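Local coordinates for protein CheQ (Campylobacter jejuni subsp. jejuni, PDB 6A51) that is a regulator that, with CheP, controls transcription of the core chemotaxis operon cheVAW, at residues Asn83-Ala88 / Leu113-Glu118; Asn21-His26 / Val125-Phe130; Asn30-Arg35 / Arg77-Leu82. One frame throughout, in Å; residues are numbered along the deposited sequence.

Contacts 1 and 2 lie near the centre of the chain, their centres about 7 Å apart. Both involve the three-stranded antiparallel sheet of strands 85-87, 122-126 and 116-119. Each is only partly buried, and each sets a phenylalanine ring against a lysine side chain without a hydrogen bond between its segments. Contact 3 is buried, although its centre lies about 16 Å from that of the chain. It joins helix 30-37 to the loop before strand 85-87. Its chemistry is mainly polar, a carboxylate gripped by a serine and a water, with a sulfur-aromatic contact beside it. Gly81 O of that loop receives Lys117 NZ, linking contacts 3 and 1. Asp25 OD1 and Gly84 N link contacts 2 and 1.

Contact 1 (Asn83-Ala88 / Leu113-Glu118); sequences NGFVLA and LLELKE
Lys117 lies across one face of the Phe85 ring, and Glu115 meets the ring at its edge. The lysine chain and the phenylalanine cross at about a right angle. Lys117 CD is over the face, 4.0 Å from the centroid of the Phe85 ring, a CH-pi contact. Lys117 CB also reaches the rim, 3.9 Å from Phe85 CE2. Farther along the same chain, Lys117 NZ makes an off-centre cation-pi contact, 4.5 Å from the centroid of the Phe85 ring and 26° off its normal. With CG anti to the backbone N (chi1 170°) and every later torsion extended, the chain runs across the face from the CE2 side and leaves NZ near the CE1 rim. There NZ also donates to Gly81 O, which anchors the end of the chain.

Glu115 brings OE2 close to the ring plane, 3.6 Å from Phe85 CZ. The carboxylate and the ring are nearly perpendicular, with planes 80° apart. The other oxygen, OE1, is held by a salt bridge to Lys129 and a weak hydrogen bond from Asn126 ND2. These bonds should limit rotation of the carboxylate beside the ring. Phe85 also packs on Phe124 and Asn126 of the strand in between. Phe85 and Lys117 thus meet from the two outer strands of a three-stranded antiparallel sheet, over its central strand 122-126.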
ATOM      1  N   ASN A  83      -3.208  -8.722  -2.267  1.00 37.38           N
ATOM      2  CA  ASN A  83      -2.048  -9.399  -1.695  1.00 38.17           C
ATOM      3  C   ASN A  83      -0.771  -8.645  -2.021  1.00 37.22           C
ATOM      4  O   ASN A  83      -0.503  -8.341  -3.188  1.00 35.62           O
ATOM      5  CB  ASN A  83      -1.964 -10.826  -2.213  1.00 42.61           C
ATOM      6  CG  ASN A  83      -3.063 -11.716  -1.657  1.00 53.80           C
ATOM      7  OD1 ASN A  83      -3.690 -11.397  -0.646  1.00 54.82           O
ATOM      8  ND2 ASN A  83      -3.293 -12.843  -2.313  1.00 60.29           N
ATOM      9  N   GLY A  84       0.006  -8.332  -0.978  1.00 32.19           N
ATOM     10  CA  GLY A  84       1.235  -7.573  -1.105  1.00 20.61           C
ATOM     11  C   GLY A  84       1.060  -6.085  -1.321  1.00 31.79           C
ATOM     12  O   GLY A  84       2.066  -5.360  -1.388  1.00 29.59           O
ATOM     13  N   PHE A  85      -0.167  -5.592  -1.437  1.00 30.13           N
ATOM     14  CA  PHE A  85      -0.313  -4.184  -1.763  1.00 32.58           C
ATOM     15  C   PHE A  85      -0.440  -3.338  -0.513  1.00 26.39           C
ATOM     16  O   PHE A  85      -0.821  -3.810   0.563  1.00 28.81           O
ATOM     17  CB  PHE A  85      -1.511  -3.952  -2.677  1.00 31.65           C
ATOM     18  CG  PHE A  85      -1.236  -4.306  -4.107  1.00 37.33           C
ATOM     19  CD1 PHE A  85      -1.373  -5.624  -4.543  1.00 34.65           C
ATOM     20  CD2 PHE A  85      -0.800  -3.334  -5.012  1.00 32.80           C
ATOM     21  CE1 PHE A  85      -1.112  -5.964  -5.866  1.00 32.58           C
ATOM     22  CE2 PHE A  85      -0.535  -3.667  -6.346  1.00 41.29           C
ATOM     23  CZ  PHE A  85      -0.697  -4.986  -6.773  1.00 30.74           C
ATOM     24  N   VAL A  86      -0.079  -2.068  -0.673  1.00 20.43           N
ATOM     25  CA  VAL A  86      -0.349  -1.025   0.304  1.00 24.79           C
ATOM     26  C   VAL A  86      -0.835   0.190  -0.473  1.00 25.99           C
ATOM     27  O   VAL A  86      -0.611   0.312  -1.680  1.00 24.48           O
ATOM     28  CB  VAL A  86       0.892  -0.660   1.146  1.00 27.19           C
ATOM     29  CG1 VAL A  86       1.539  -1.900   1.723  1.00 24.45           C
ATOM     30  CG2 VAL A  86       1.883   0.124   0.305  1.00 21.35           C
ATOM     31  N   LEU A  87      -1.535   1.080   0.220  1.00 30.23           N
ATOM     32  CA  LEU A  87      -1.907   2.349  -0.388  1.00 28.57           C
ATOM     33  C   LEU A  87      -0.654   3.080  -0.860  1.00 33.90           C
ATOM     34  O   LEU A  87       0.376   3.081  -0.177  1.00 34.44           O
ATOM     35  CB  LEU A  87      -2.658   3.201   0.626  1.00 28.35           C
ATOM     36  CG  LEU A  87      -3.969   3.850   0.238  1.00 35.21           C
ATOM     37  CD1 LEU A  87      -4.796   2.876  -0.552  1.00 34.65           C
ATOM     38  CD2 LEU A  87      -4.661   4.206   1.523  1.00 41.75           C
ATOM     39  N   ALA A  88      -0.729   3.691  -2.044  1.00 33.23           N
ATOM     40  CA  ALA A  88       0.448   4.374  -2.584  1.00 26.42           C
ATOM     41  C   ALA A  88       0.884   5.527  -1.689  1.00 30.49           C
ATOM     42  O   ALA A  88       2.085   5.711  -1.455  1.00 35.19           O
ATOM     43  CB  ALA A  88       0.169   4.874  -3.997  1.00 27.79           C
ATOM     44  N   LEU A 113      10.281   0.450 -11.634  1.00 43.83           N
ATOM     45  CA  LEU A 113      10.591  -0.691 -10.781  1.00 18.90           C
ATOM     46  C   LEU A 113       9.394  -1.208  -9.985  1.00 35.11           C
ATOM     47  O   LEU A 113       9.516  -2.250  -9.325  1.00 37.57           O
ATOM     48  CB  LEU A 113      11.676  -0.302  -9.782  1.00 26.74           C
ATOM     49  CG  LEU A 113      12.976   0.210 -10.388  1.00 29.65           C
ATOM     50  CD1 LEU A 113      13.868   0.648  -9.276  1.00 24.72           C
ATOM     51  CD2 LEU A 113      13.663  -0.894 -11.202  1.00 28.51           C
ATOM     52  N   LEU A 114       8.256  -0.513 -10.006  1.00 28.77           N
ATOM     53  CA  LEU A 114       7.156  -0.800  -9.095  1.00 27.18           C
ATOM     54  C   LEU A 114       5.915  -1.298  -9.828  1.00 28.19           C
ATOM     55  O   LEU A 114       5.551  -0.773 -10.884  1.00 33.65           O
ATOM     56  CB  LEU A 114       6.776   0.448  -8.303  1.00 28.19           C
ATOM     57  CG  LEU A 114       7.809   1.036  -7.378  1.00 26.97           C
ATOM     58  CD1 LEU A 114       7.204   2.281  -6.789  1.00 29.47           C
ATOM     59  CD2 LEU A 114       8.131  -0.003  -6.311  1.00 25.16           C
ATOM     60  N   GLU A 115       5.237  -2.278  -9.233  1.00 25.62           N
ATOM     61  CA  GLU A 115       3.925  -2.709  -9.702  1.00 30.46           C
ATOM     62  C   GLU A 115       2.868  -1.810  -9.076  1.00 41.16           C
ATOM     63  O   GLU A 115       2.688  -1.828  -7.857  1.00 35.68           O
ATOM     64  CB  GLU A 115       3.638  -4.162  -9.340  1.00 23.83           C
ATOM     65  CG  GLU A 115       2.180  -4.516  -9.692  1.00 36.31           C
ATOM     66  CD  GLU A 115       1.810  -5.974  -9.451  1.00 44.24           C
ATOM     67  OE1 GLU A 115       2.651  -6.717  -8.910  1.00 60.95           O
ATOM     68  OE2 GLU A 115       0.669  -6.373  -9.800  1.00 64.63           O
ATOM     69  N   LEU A 116       2.173  -1.027  -9.897  1.00 42.71           N
ATOM     70  CA  LEU A 116       1.094  -0.171  -9.422  1.00 32.57           C
ATOM     71  C   LEU A 116      -0.249  -0.670  -9.945  1.00 44.51           C
ATOM     72  O   LEU A 116      -0.328  -1.564 -10.794  1.00 41.33           O
ATOM     73  CB  LEU A 116       1.316   1.286  -9.827  1.00 27.98           C
ATOM     74  CG  LEU A 116       2.671   1.883  -9.456  1.00 40.96           C
ATOM     75  CD1 LEU A 116       2.576   3.386  -9.384  1.00 50.94           C
ATOM     76  CD2 LEU A 116       3.090   1.358  -8.137  1.00 51.67           C
ATOM     77  N   LYS A 117      -1.318  -0.061  -9.439  1.00 45.34           N
ATOM     78  CA  LYS A 117      -2.656  -0.591  -9.654  1.00 35.71           C
ATOM     79  C   LYS A 117      -3.678   0.368  -9.069  1.00 40.37           C
ATOM     80  O   LYS A 117      -3.421   0.970  -8.023  1.00 41.89           O
ATOM     81  CB  LYS A 117      -2.743  -1.970  -9.015  1.00 34.33           C
ATOM     82  CG  LYS A 117      -4.087  -2.604  -8.916  1.00 32.40           C
ATOM     83  CD  LYS A 117      -3.908  -3.892  -8.108  1.00 29.54           C
ATOM     84  CE  LYS A 117      -5.172  -4.715  -8.056  1.00 42.83           C
ATOM     85  NZ  LYS A 117      -5.041  -5.787  -7.044  1.00 52.43           N
ATOM     86  N   GLU A 118      -4.814   0.553  -9.735  1.00 42.75           N
ATOM     87  CA  GLU A 118      -5.864   1.430  -9.232  1.00 40.54           C
ATOM     88  C   GLU A 118      -7.164   0.673  -9.054  1.00 42.32           C
ATOM     89  O   GLU A 118      -7.513  -0.186  -9.863  1.00 52.32           O
ATOM     90  CB  GLU A 118      -6.088   2.636 -10.134  1.00 29.49           C
ATOM     91  CG  GLU A 118      -4.950   3.633  -9.998  1.00 53.72           C
ATOM     92  CD  GLU A 118      -5.284   5.000 -10.554  1.00 79.27           C
ATOM     93  OE1 GLU A 118      -4.337   5.746 -10.895  1.00 85.50           O
ATOM     94  OE2 GLU A 118      -6.492   5.309 -10.626  1.00 73.78           O
TER

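Contact 2 (Asn21-His26 / Val125-Phe130); sequences NEFLDH and VNLKKF
Phe23 rests its ring on the first turn of helix 127-134. Lys128 CB sits over one face, 3.9 Å from the centroid of the Phe23 ring, as a CH-pi contact. Lys128 CG follows at 3.7 Å from Phe23 CE2. Leu127 comes instead to the edge, with its CG 3.9 Å from Phe23 CE1. One ring thus touches two successive helix residues in different ways. A chi1 of -176° turns the leucine branch away from its backbone N, and Leu127 CD2 ends 3.5 Å from Asn21 CA.

The next shell surrounds these groups. Tyr138 packs edge-to-face with the Phe23 ring, and its hydroxyl hydrogen-bonds Lys128 NZ, where the lysine chain bends at its last torsion. Leu127 also packs on Val86 and Phe91. Glu22 O accepts from Tyr55 OH, tying the loop to strand 52-55.

Asn126 caps the helix start. Its OD1 accepts from Lys129 N at 2.8 Å, with the donor lying above the carbonyl plane. The motif is a strand-to-helix junction with an asparagine N-cap, against whose first turn an irregular loop packs its aromatic ring.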
ATOM      1  N   ASN A  21       3.884  -0.662   6.321  1.00 33.65           N
ATOM      2  CA  ASN A  21       4.568  -1.767   5.661  1.00 42.54           C
ATOM      3  C   ASN A  21       3.803  -3.070   5.780  1.00 47.67           C
ATOM      4  O   ASN A  21       4.400  -4.148   5.665  1.00 57.86           O
ATOM      5  CB  ASN A  21       5.991  -1.952   6.204  1.00 39.49           C
ATOM      6  CG  ASN A  21       6.029  -2.515   7.619  1.00 47.03           C
ATOM      7  OD1 ASN A  21       5.154  -2.237   8.444  1.00 48.06           O
ATOM      8  ND2 ASN A  21       7.059  -3.305   7.909  1.00 49.60           N
ATOM      9  N   GLU A  22       2.505  -3.005   6.024  1.00 46.37           N
ATOM     10  CA  GLU A  22       1.708  -4.209   6.192  1.00 44.14           C
ATOM     11  C   GLU A  22       0.795  -4.360   4.986  1.00 46.35           C
ATOM     12  O   GLU A  22       0.030  -3.443   4.654  1.00 42.68           O
ATOM     13  CB  GLU A  22       0.895  -4.162   7.480  1.00 47.90           C
ATOM     14  CG  GLU A  22      -0.300  -5.087   7.444  1.00 74.38           C
ATOM     15  CD  GLU A  22      -0.907  -5.345   8.813  1.00 70.81           C
ATOM     16  OE1 GLU A  22      -1.857  -6.171   8.916  1.00 66.11           O
ATOM     17  OE2 GLU A  22      -0.417  -4.743   9.808  1.00 68.13           O
ATOM     18  N   PHE A  23       0.880  -5.513   4.340  1.00 36.42           N
ATOM     19  CA  PHE A  23       0.169  -5.716   3.093  1.00 38.70           C
ATOM     20  C   PHE A  23      -1.317  -5.903   3.362  1.00 35.09           C
ATOM     21  O   PHE A  23      -1.727  -6.319   4.449  1.00 38.97           O
ATOM     22  CB  PHE A  23       0.745  -6.922   2.351  1.00 33.89           C
ATOM     23  CG  PHE A  23       2.243  -6.995   2.402  1.00 32.95           C
ATOM     24  CD1 PHE A  23       3.012  -5.835   2.370  1.00 37.01           C
ATOM     25  CD2 PHE A  23       2.885  -8.213   2.499  1.00 25.68           C
ATOM     26  CE1 PHE A  23       4.387  -5.892   2.439  1.00 31.15           C
ATOM     27  CE2 PHE A  23       4.259  -8.278   2.563  1.00 36.61           C
ATOM     28  CZ  PHE A  23       5.010  -7.113   2.535  1.00 40.90           C
ATOM     29  N   LEU A  24      -2.129  -5.567   2.358  1.00 33.96           N
ATOM     30  CA  LEU A  24      -3.579  -5.610   2.469  1.00 30.28           C
ATOM     31  C   LEU A  24      -4.173  -6.968   2.085  1.00 33.56           C
ATOM     32  O   LEU A  24      -5.333  -7.027   1.658  1.00 41.50           O
ATOM     33  CB  LEU A  24      -4.175  -4.502   1.609  1.00 23.05           C
ATOM     34  CG  LEU A  24      -3.877  -3.093   2.074  1.00 32.10           C
ATOM     35  CD1 LEU A  24      -4.063  -2.128   0.900  1.00 28.47           C
ATOM     36  CD2 LEU A  24      -4.812  -2.732   3.250  1.00 31.89           C
ATOM     37  N   ASP A  25      -3.405  -8.051   2.222  1.00 36.76           N
ATOM     38  CA  ASP A  25      -3.840  -9.410   1.902  1.00 34.75           C
ATOM     39  C   ASP A  25      -5.261  -9.706   2.381  1.00 51.53           C
ATOM     40  O   ASP A  25      -6.147 -10.074   1.600  1.00 36.18           O
ATOM     41  CB  ASP A  25      -2.874 -10.411   2.547  1.00 40.23           C
ATOM     42  CG  ASP A  25      -1.574 -10.592   1.769  1.00 50.53           C
ATOM     43  OD1 ASP A  25      -1.026  -9.612   1.217  1.00 45.89           O
ATOM     44  OD2 ASP A  25      -1.084 -11.737   1.740  1.00 58.85           O
ATOM     45  N   HIS A  26      -5.478  -9.545   3.678  1.00 46.54           N
ATOM     46  CA  HIS A  26      -6.704  -9.921   4.355  1.00 36.00           C
ATOM     47  C   HIS A  26      -7.819  -8.867   4.252  1.00 40.69           C
ATOM     48  O   HIS A  26      -8.783  -8.967   5.011  1.00 41.04           O
ATOM     49  CB  HIS A  26      -6.390 -10.198   5.826  1.00 40.26           C
ATOM     50  CG  HIS A  26      -5.361 -11.264   6.024  1.00 49.73           C
ATOM     51  ND1 HIS A  26      -5.344 -12.423   5.276  1.00 51.30           N
ATOM     52  CD2 HIS A  26      -4.316 -11.348   6.881  1.00 52.92           C
ATOM     53  CE1 HIS A  26      -4.329 -13.175   5.661  1.00 48.35           C
ATOM     54  NE2 HIS A  26      -3.689 -12.546   6.632  1.00 64.70           N
ATOM     55  N   VAL A 125       0.440   0.281  -4.374  1.00 30.36           N
ATOM     56  CA  VAL A 125       1.790  -0.146  -4.727  1.00 27.52           C
ATOM     57  C   VAL A 125       2.000  -1.537  -4.152  1.00 30.04           C
ATOM     58  O   VAL A 125       1.551  -1.825  -3.036  1.00 26.04           O
ATOM     59  CB  VAL A 125       2.870   0.814  -4.180  1.00 18.29           C
ATOM     60  CG1 VAL A 125       4.241   0.237  -4.418  1.00 32.30           C
ATOM     61  CG2 VAL A 125       2.776   2.168  -4.813  1.00 22.47           C
ATOM     62  N   ASN A 126       2.684  -2.403  -4.897  1.00 32.87           N
ATOM     63  CA  ASN A 126       2.946  -3.750  -4.399  1.00 34.34           C
ATOM     64  C   ASN A 126       4.233  -3.699  -3.594  1.00 34.85           C
ATOM     65  O   ASN A 126       5.336  -3.836  -4.133  1.00 32.73           O
ATOM     66  CB  ASN A 126       3.042  -4.766  -5.523  1.00 31.67           C
ATOM     67  CG  ASN A 126       3.038  -6.190  -4.991  1.00 34.33           C
ATOM     68  OD1 ASN A 126       3.723  -6.499  -4.012  1.00 36.89           O
ATOM     69  ND2 ASN A 126       2.241  -7.049  -5.599  1.00 34.63           N
ATOM     70  N   LEU A 127       4.081  -3.509  -2.279  1.00 32.17           N
ATOM     71  CA  LEU A 127       5.243  -3.384  -1.408  1.00 28.01           C
ATOM     72  C   LEU A 127       5.971  -4.712  -1.291  1.00 33.18           C
ATOM     73  O   LEU A 127       7.204  -4.748  -1.205  1.00 28.25           O
ATOM     74  CB  LEU A 127       4.811  -2.894  -0.028  1.00 31.02           C
ATOM     75  CG  LEU A 127       5.895  -2.598   1.005  1.00 21.86           C
ATOM     76  CD1 LEU A 127       6.899  -1.694   0.375  1.00 33.39           C
ATOM     77  CD2 LEU A 127       5.281  -1.908   2.197  1.00 35.67           C
ATOM     78  N   LYS A 128       5.214  -5.812  -1.293  1.00 32.34           N
ATOM     79  CA  LYS A 128       5.807  -7.134  -1.143  1.00 32.29           C
ATOM     80  C   LYS A 128       6.808  -7.411  -2.253  1.00 37.29           C
ATOM     81  O   LYS A 128       7.915  -7.889  -1.989  1.00 44.12           O
ATOM     82  CB  LYS A 128       4.714  -8.201  -1.127  1.00 33.37           C
ATOM     83  CG  LYS A 128       5.209  -9.592  -0.766  1.00 34.56           C
ATOM     84  CD  LYS A 128       4.129 -10.640  -0.993  1.00 42.22           C
ATOM     85  CE  LYS A 128       4.469 -11.959  -0.317  1.00 53.51           C
ATOM     86  NZ  LYS A 128       5.521 -12.710  -1.066  1.00 59.61           N
ATOM     87  N   LYS A 129       6.447  -7.099  -3.505  1.00 26.07           N
ATOM     88  CA  LYS A 129       7.376  -7.351  -4.601  1.00 28.90           C
ATOM     89  C   LYS A 129       8.586  -6.437  -4.514  1.00 33.69           C
ATOM     90  O   LYS A 129       9.702  -6.846  -4.865  1.00 34.79           O
ATOM     91  CB  LYS A 129       6.690  -7.191  -5.957  1.00 23.81           C
ATOM     92  CG  LYS A 129       5.681  -8.284  -6.219  1.00 42.68           C
ATOM     93  CD  LYS A 129       5.075  -8.207  -7.611  1.00 48.38           C
ATOM     94  CE  LYS A 129       4.037  -9.318  -7.766  1.00 58.94           C
ATOM     95  NZ  LYS A 129       3.531  -9.490  -9.155  1.00 63.53           N
ATOM     96  N   PHE A 130       8.400  -5.216  -4.030  1.00 21.07           N
ATOM     97  CA  PHE A 130       9.541  -4.318  -3.907  1.00 24.38           C
ATOM     98  C   PHE A 130      10.539  -4.850  -2.879  1.00 25.66           C
ATOM     99  O   PHE A 130      11.751  -4.887  -3.130  1.00 28.83           O
ATOM    100  CB  PHE A 130       9.044  -2.934  -3.540  1.00 18.42           C
ATOM    101  CG  PHE A 130      10.078  -1.878  -3.629  1.00 28.08           C
ATOM    102  CD1 PHE A 130      10.815  -1.707  -4.788  1.00 25.23           C
ATOM    103  CD2 PHE A 130      10.298  -1.021  -2.558  1.00 17.88           C
ATOM    104  CE1 PHE A 130      11.767  -0.687  -4.879  1.00 23.90           C
ATOM    105  CE2 PHE A 130      11.253  -0.014  -2.637  1.00 29.36           C
ATOM    106  CZ  PHE A 130      11.990   0.153  -3.800  1.00 22.33           C
TER

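Contact 3 (Asn30-Arg35 / Arg77-Leu82); sequences NAEFHR and RQCSGL
Glu32 reaches from its helix to grip Ser80 with both carboxylate oxygens. Ser80 OG donates to the syn lone pair of Glu32 OE1 at 2.8 Å. Ser80 N donates to Glu32 OE2 at 2.6 Å, also on the syn side but 31° out of the carboxylate plane. A water donates to Glu32 OE2 at 2.8 Å and also to Ser80 O. Glu32 OE2 thus has two donors, and the N, O and OG of Ser80 are all engaged by the carboxylate or this water. The pair of serine bonds should hold the buried carboxylate against rotation. A chi1 of 170° sets the glutamate CG opposite its backbone N, and the chain stays extended as far as CD.

Beside this polar grip the contact is apolar. Cys79 SG lies 3.6 Å from Phe33 CB and approaches the Phe33 ring at its edge, a sulfur-aromatic contact. Phe33 and Cys79 both pack on Ile28, and Glu32 and Ser80 on Ile119.

At the start of the helix, Asn30 O accepts from both His34 N and His34 ND1, the latter at 3.1 Å. The arrangement is a side chain of helix 30-37 bound by two hydrogen bonds to one serine of the loop between helix 73-77 and strand 85-87, with a bridging water.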
ATOM      1  N   ASN A  30     -13.446  -0.752   0.855  1.00 43.19           N
ATOM      2  CA  ASN A  30     -14.875  -0.537   1.064  1.00 39.09           C
ATOM      3  C   ASN A  30     -15.504   0.169  -0.128  1.00 41.62           C
ATOM      4  O   ASN A  30     -16.630  -0.154  -0.523  1.00 41.04           O
ATOM      5  CB  ASN A  30     -15.113   0.264   2.347  1.00 43.38           C
ATOM      6  CG  ASN A  30     -16.594   0.601   2.562  1.00 42.66           C
ATOM      7  OD1 ASN A  30     -17.443  -0.291   2.681  1.00 39.44           O
ATOM      8  ND2 ASN A  30     -16.904   1.892   2.616  1.00 30.04           N
ATOM      9  N   ALA A  31     -14.778   1.126  -0.717  1.00 35.38           N
ATOM     10  CA  ALA A  31     -15.267   1.863  -1.880  1.00 35.36           C
ATOM     11  C   ALA A  31     -15.704   0.933  -3.000  1.00 41.94           C
ATOM     12  O   ALA A  31     -16.663   1.225  -3.724  1.00 59.94           O
ATOM     13  CB  ALA A  31     -14.186   2.819  -2.389  1.00 26.41           C
ATOM     14  N   GLU A  32     -15.016  -0.192  -3.158  1.00 41.62           N
ATOM     15  CA  GLU A  32     -15.364  -1.147  -4.201  1.00 45.43           C
ATOM     16  C   GLU A  32     -16.395  -2.160  -3.719  1.00 42.38           C
ATOM     17  O   GLU A  32     -17.330  -2.486  -4.458  1.00 56.46           O
ATOM     18  CB  GLU A  32     -14.096  -1.858  -4.707  1.00 38.99           C
ATOM     19  CG  GLU A  32     -14.364  -3.049  -5.617  1.00 62.44           C
ATOM     20  CD  GLU A  32     -13.109  -3.824  -6.013  1.00 73.14           C
ATOM     21  OE1 GLU A  32     -12.681  -3.681  -7.181  1.00 70.66           O
ATOM     22  OE2 GLU A  32     -12.566  -4.586  -5.176  1.00 58.77           O
ATOM     23  N   PHE A  33     -16.258  -2.642  -2.481  1.00 46.25           N
ATOM     24  CA  PHE A  33     -17.143  -3.692  -1.981  1.00 46.74           C
ATOM     25  C   PHE A  33     -18.588  -3.230  -1.890  1.00 48.71           C
ATOM     26  O   PHE A  33     -19.505  -4.000  -2.180  1.00 50.68           O
ATOM     27  CB  PHE A  33     -16.682  -4.170  -0.608  1.00 41.62           C
ATOM     28  CG  PHE A  33     -17.730  -4.936   0.149  1.00 44.28           C
ATOM     29  CD1 PHE A  33     -17.893  -6.305  -0.060  1.00 40.29           C
ATOM     30  CD2 PHE A  33     -18.555  -4.295   1.078  1.00 40.55           C
ATOM     31  CE1 PHE A  33     -18.862  -7.034   0.639  1.00 41.18           C
ATOM     32  CE2 PHE A  33     -19.527  -5.014   1.787  1.00 45.71           C
ATOM     33  CZ  PHE A  33     -19.683  -6.388   1.566  1.00 42.57           C
ATOM     34  N   HIS A  34     -18.824  -1.999  -1.443  1.00 44.48           N
ATOM     35  CA  HIS A  34     -20.214  -1.598  -1.255  1.00 59.11           C
ATOM     36  C   HIS A  34     -20.940  -1.393  -2.575  1.00 53.06           C
ATOM     37  O   HIS A  34     -22.170  -1.449  -2.604  1.00 63.86           O
ATOM     38  CB  HIS A  34     -20.305  -0.340  -0.395  1.00 46.41           C
ATOM     39  CG  HIS A  34     -20.225   0.940  -1.163  1.00 49.44           C
ATOM     40  ND1 HIS A  34     -19.032   1.478  -1.594  1.00 52.40           N
ATOM     41  CD2 HIS A  34     -21.186   1.821  -1.528  1.00 56.24           C
ATOM     42  CE1 HIS A  34     -19.262   2.628  -2.204  1.00 56.32           C
ATOM     43  NE2 HIS A  34     -20.562   2.859  -2.176  1.00 53.23           N
ATOM     44  N   ARG A  35     -20.203  -1.152  -3.645  1.00 57.60           N
ATOM     45  CA  ARG A  35     -20.782  -1.060  -4.976  1.00 47.57           C
ATOM     46  C   ARG A  35     -21.226  -2.460  -5.486  1.00 51.93           C
ATOM     47  O   ARG A  35     -22.278  -2.606  -6.030  1.00 59.41           O
ATOM     48  CB  ARG A  35     -19.903  -0.252  -5.946  1.00 42.93           C
ATOM     49  CG  ARG A  35     -19.577   1.181  -5.490  1.00 52.93           C
ATOM     50  CD  ARG A  35     -18.971   2.095  -6.575  1.00 72.53           C
ATOM     51  NE  ARG A  35     -17.908   3.072  -6.204  1.00102.81           N
ATOM     52  CZ  ARG A  35     -18.032   4.413  -6.229  1.00 98.11           C
ATOM     53  NH1 ARG A  35     -19.183   4.978  -6.552  1.00 74.18           N
ATOM     54  NH2 ARG A  35     -17.011   5.223  -5.920  1.00 78.99           N
ATOM     55  N   ARG A  77     -16.541 -12.055  -3.283  1.00 68.51           N
ATOM     56  CA  ARG A  77     -15.779 -12.832  -4.257  1.00 57.08           C
ATOM     57  C   ARG A  77     -15.448 -12.041  -5.519  1.00 45.21           C
ATOM     58  O   ARG A  77     -14.478 -12.374  -6.201  1.00 69.83           O
ATOM     59  CB  ARG A  77     -16.525 -14.123  -4.614  1.00 48.18           C
ATOM     60  CG  ARG A  77     -16.361 -15.240  -3.569  1.00 62.59           C
ATOM     61  CD  ARG A  77     -17.094 -16.536  -3.954  1.00 61.08           C
ATOM     62  NE  ARG A  77     -18.523 -16.324  -4.208  1.00 92.36           N
ATOM     63  CZ  ARG A  77     -19.494 -16.525  -3.313  1.00 92.70           C
ATOM     64  NH1 ARG A  77     -19.200 -16.947  -2.085  1.00 65.25           N
ATOM     65  NH2 ARG A  77     -20.767 -16.303  -3.649  1.00 76.58           N
ATOM     66  N   GLN A  78     -16.194 -10.988  -5.832  1.00 35.75           N
ATOM     67  CA  GLN A  78     -15.882 -10.158  -6.984  1.00 43.23           C
ATOM     68  C   GLN A  78     -15.056  -8.930  -6.634  1.00 52.50           C
ATOM     69  O   GLN A  78     -14.922  -8.033  -7.472  1.00 55.29           O
ATOM     70  CB  GLN A  78     -17.166  -9.731  -7.700  1.00 49.74           C
ATOM     71  CG  GLN A  78     -18.210  -9.122  -6.812  1.00 72.39           C
ATOM     72  CD  GLN A  78     -19.593  -9.194  -7.429  1.00 85.22           C
ATOM     73  OE1 GLN A  78     -20.571  -9.566  -6.767  1.00 79.34           O
ATOM     74  NE2 GLN A  78     -19.681  -8.843  -8.713  1.00 62.28           N
ATOM     75  N   CYS A  79     -14.496  -8.860  -5.427  1.00 64.27           N
ATOM     76  CA  CYS A  79     -13.641  -7.736  -5.046  1.00 61.38           C
ATOM     77  C   CYS A  79     -12.190  -7.985  -5.446  1.00 49.58           C
ATOM     78  O   CYS A  79     -11.686  -9.114  -5.355  1.00 40.36           O
ATOM     79  CB  CYS A  79     -13.709  -7.478  -3.541  1.00 59.88           C
ATOM     80  SG  CYS A  79     -15.048  -6.385  -3.001  1.00 59.48           S
ATOM     81  N   SER A  80     -11.517  -6.915  -5.861  1.00 38.79           N
ATOM     82  CA  SER A  80     -10.113  -7.013  -6.239  1.00 40.18           C
ATOM     83  C   SER A  80      -9.249  -7.524  -5.090  1.00 38.40           C
ATOM     84  O   SER A  80      -9.426  -7.139  -3.929  1.00 57.25           O
ATOM     85  CB  SER A  80      -9.602  -5.654  -6.686  1.00 40.59           C
ATOM     86  OG  SER A  80     -10.407  -5.147  -7.727  1.00 52.65           O
ATOM     87  N   GLY A  81      -8.303  -8.396  -5.426  1.00 31.50           N
ATOM     88  CA  GLY A  81      -7.322  -8.835  -4.455  1.00 31.75           C
ATOM     89  C   GLY A  81      -6.264  -7.774  -4.202  1.00 38.92           C
ATOM     90  O   GLY A  81      -5.972  -6.921  -5.043  1.00 40.81           O
ATOM     91  N   LEU A  82      -5.692  -7.819  -3.005  1.00 35.65           N
ATOM     92  CA  LEU A  82      -4.710  -6.814  -2.625  1.00 33.73           C
ATOM     93  C   LEU A  82      -3.484  -7.450  -1.977  1.00 30.32           C
ATOM     94  O   LEU A  82      -2.798  -6.786  -1.193  1.00 42.66           O
ATOM     95  CB  LEU A  82      -5.354  -5.786  -1.683  1.00 34.51           C
ATOM     96  CG  LEU A  82      -6.521  -4.959  -2.227  1.00 28.70           C
ATOM     97  CD1 LEU A  82      -7.383  -4.422  -1.081  1.00 35.43           C
ATOM     98  CD2 LEU A  82      -5.989  -3.815  -3.065  1.00 34.59           C
TER
HETATM   99  O   HOH W   1     -11.031  -4.926  -2.841  1.00 43.60           O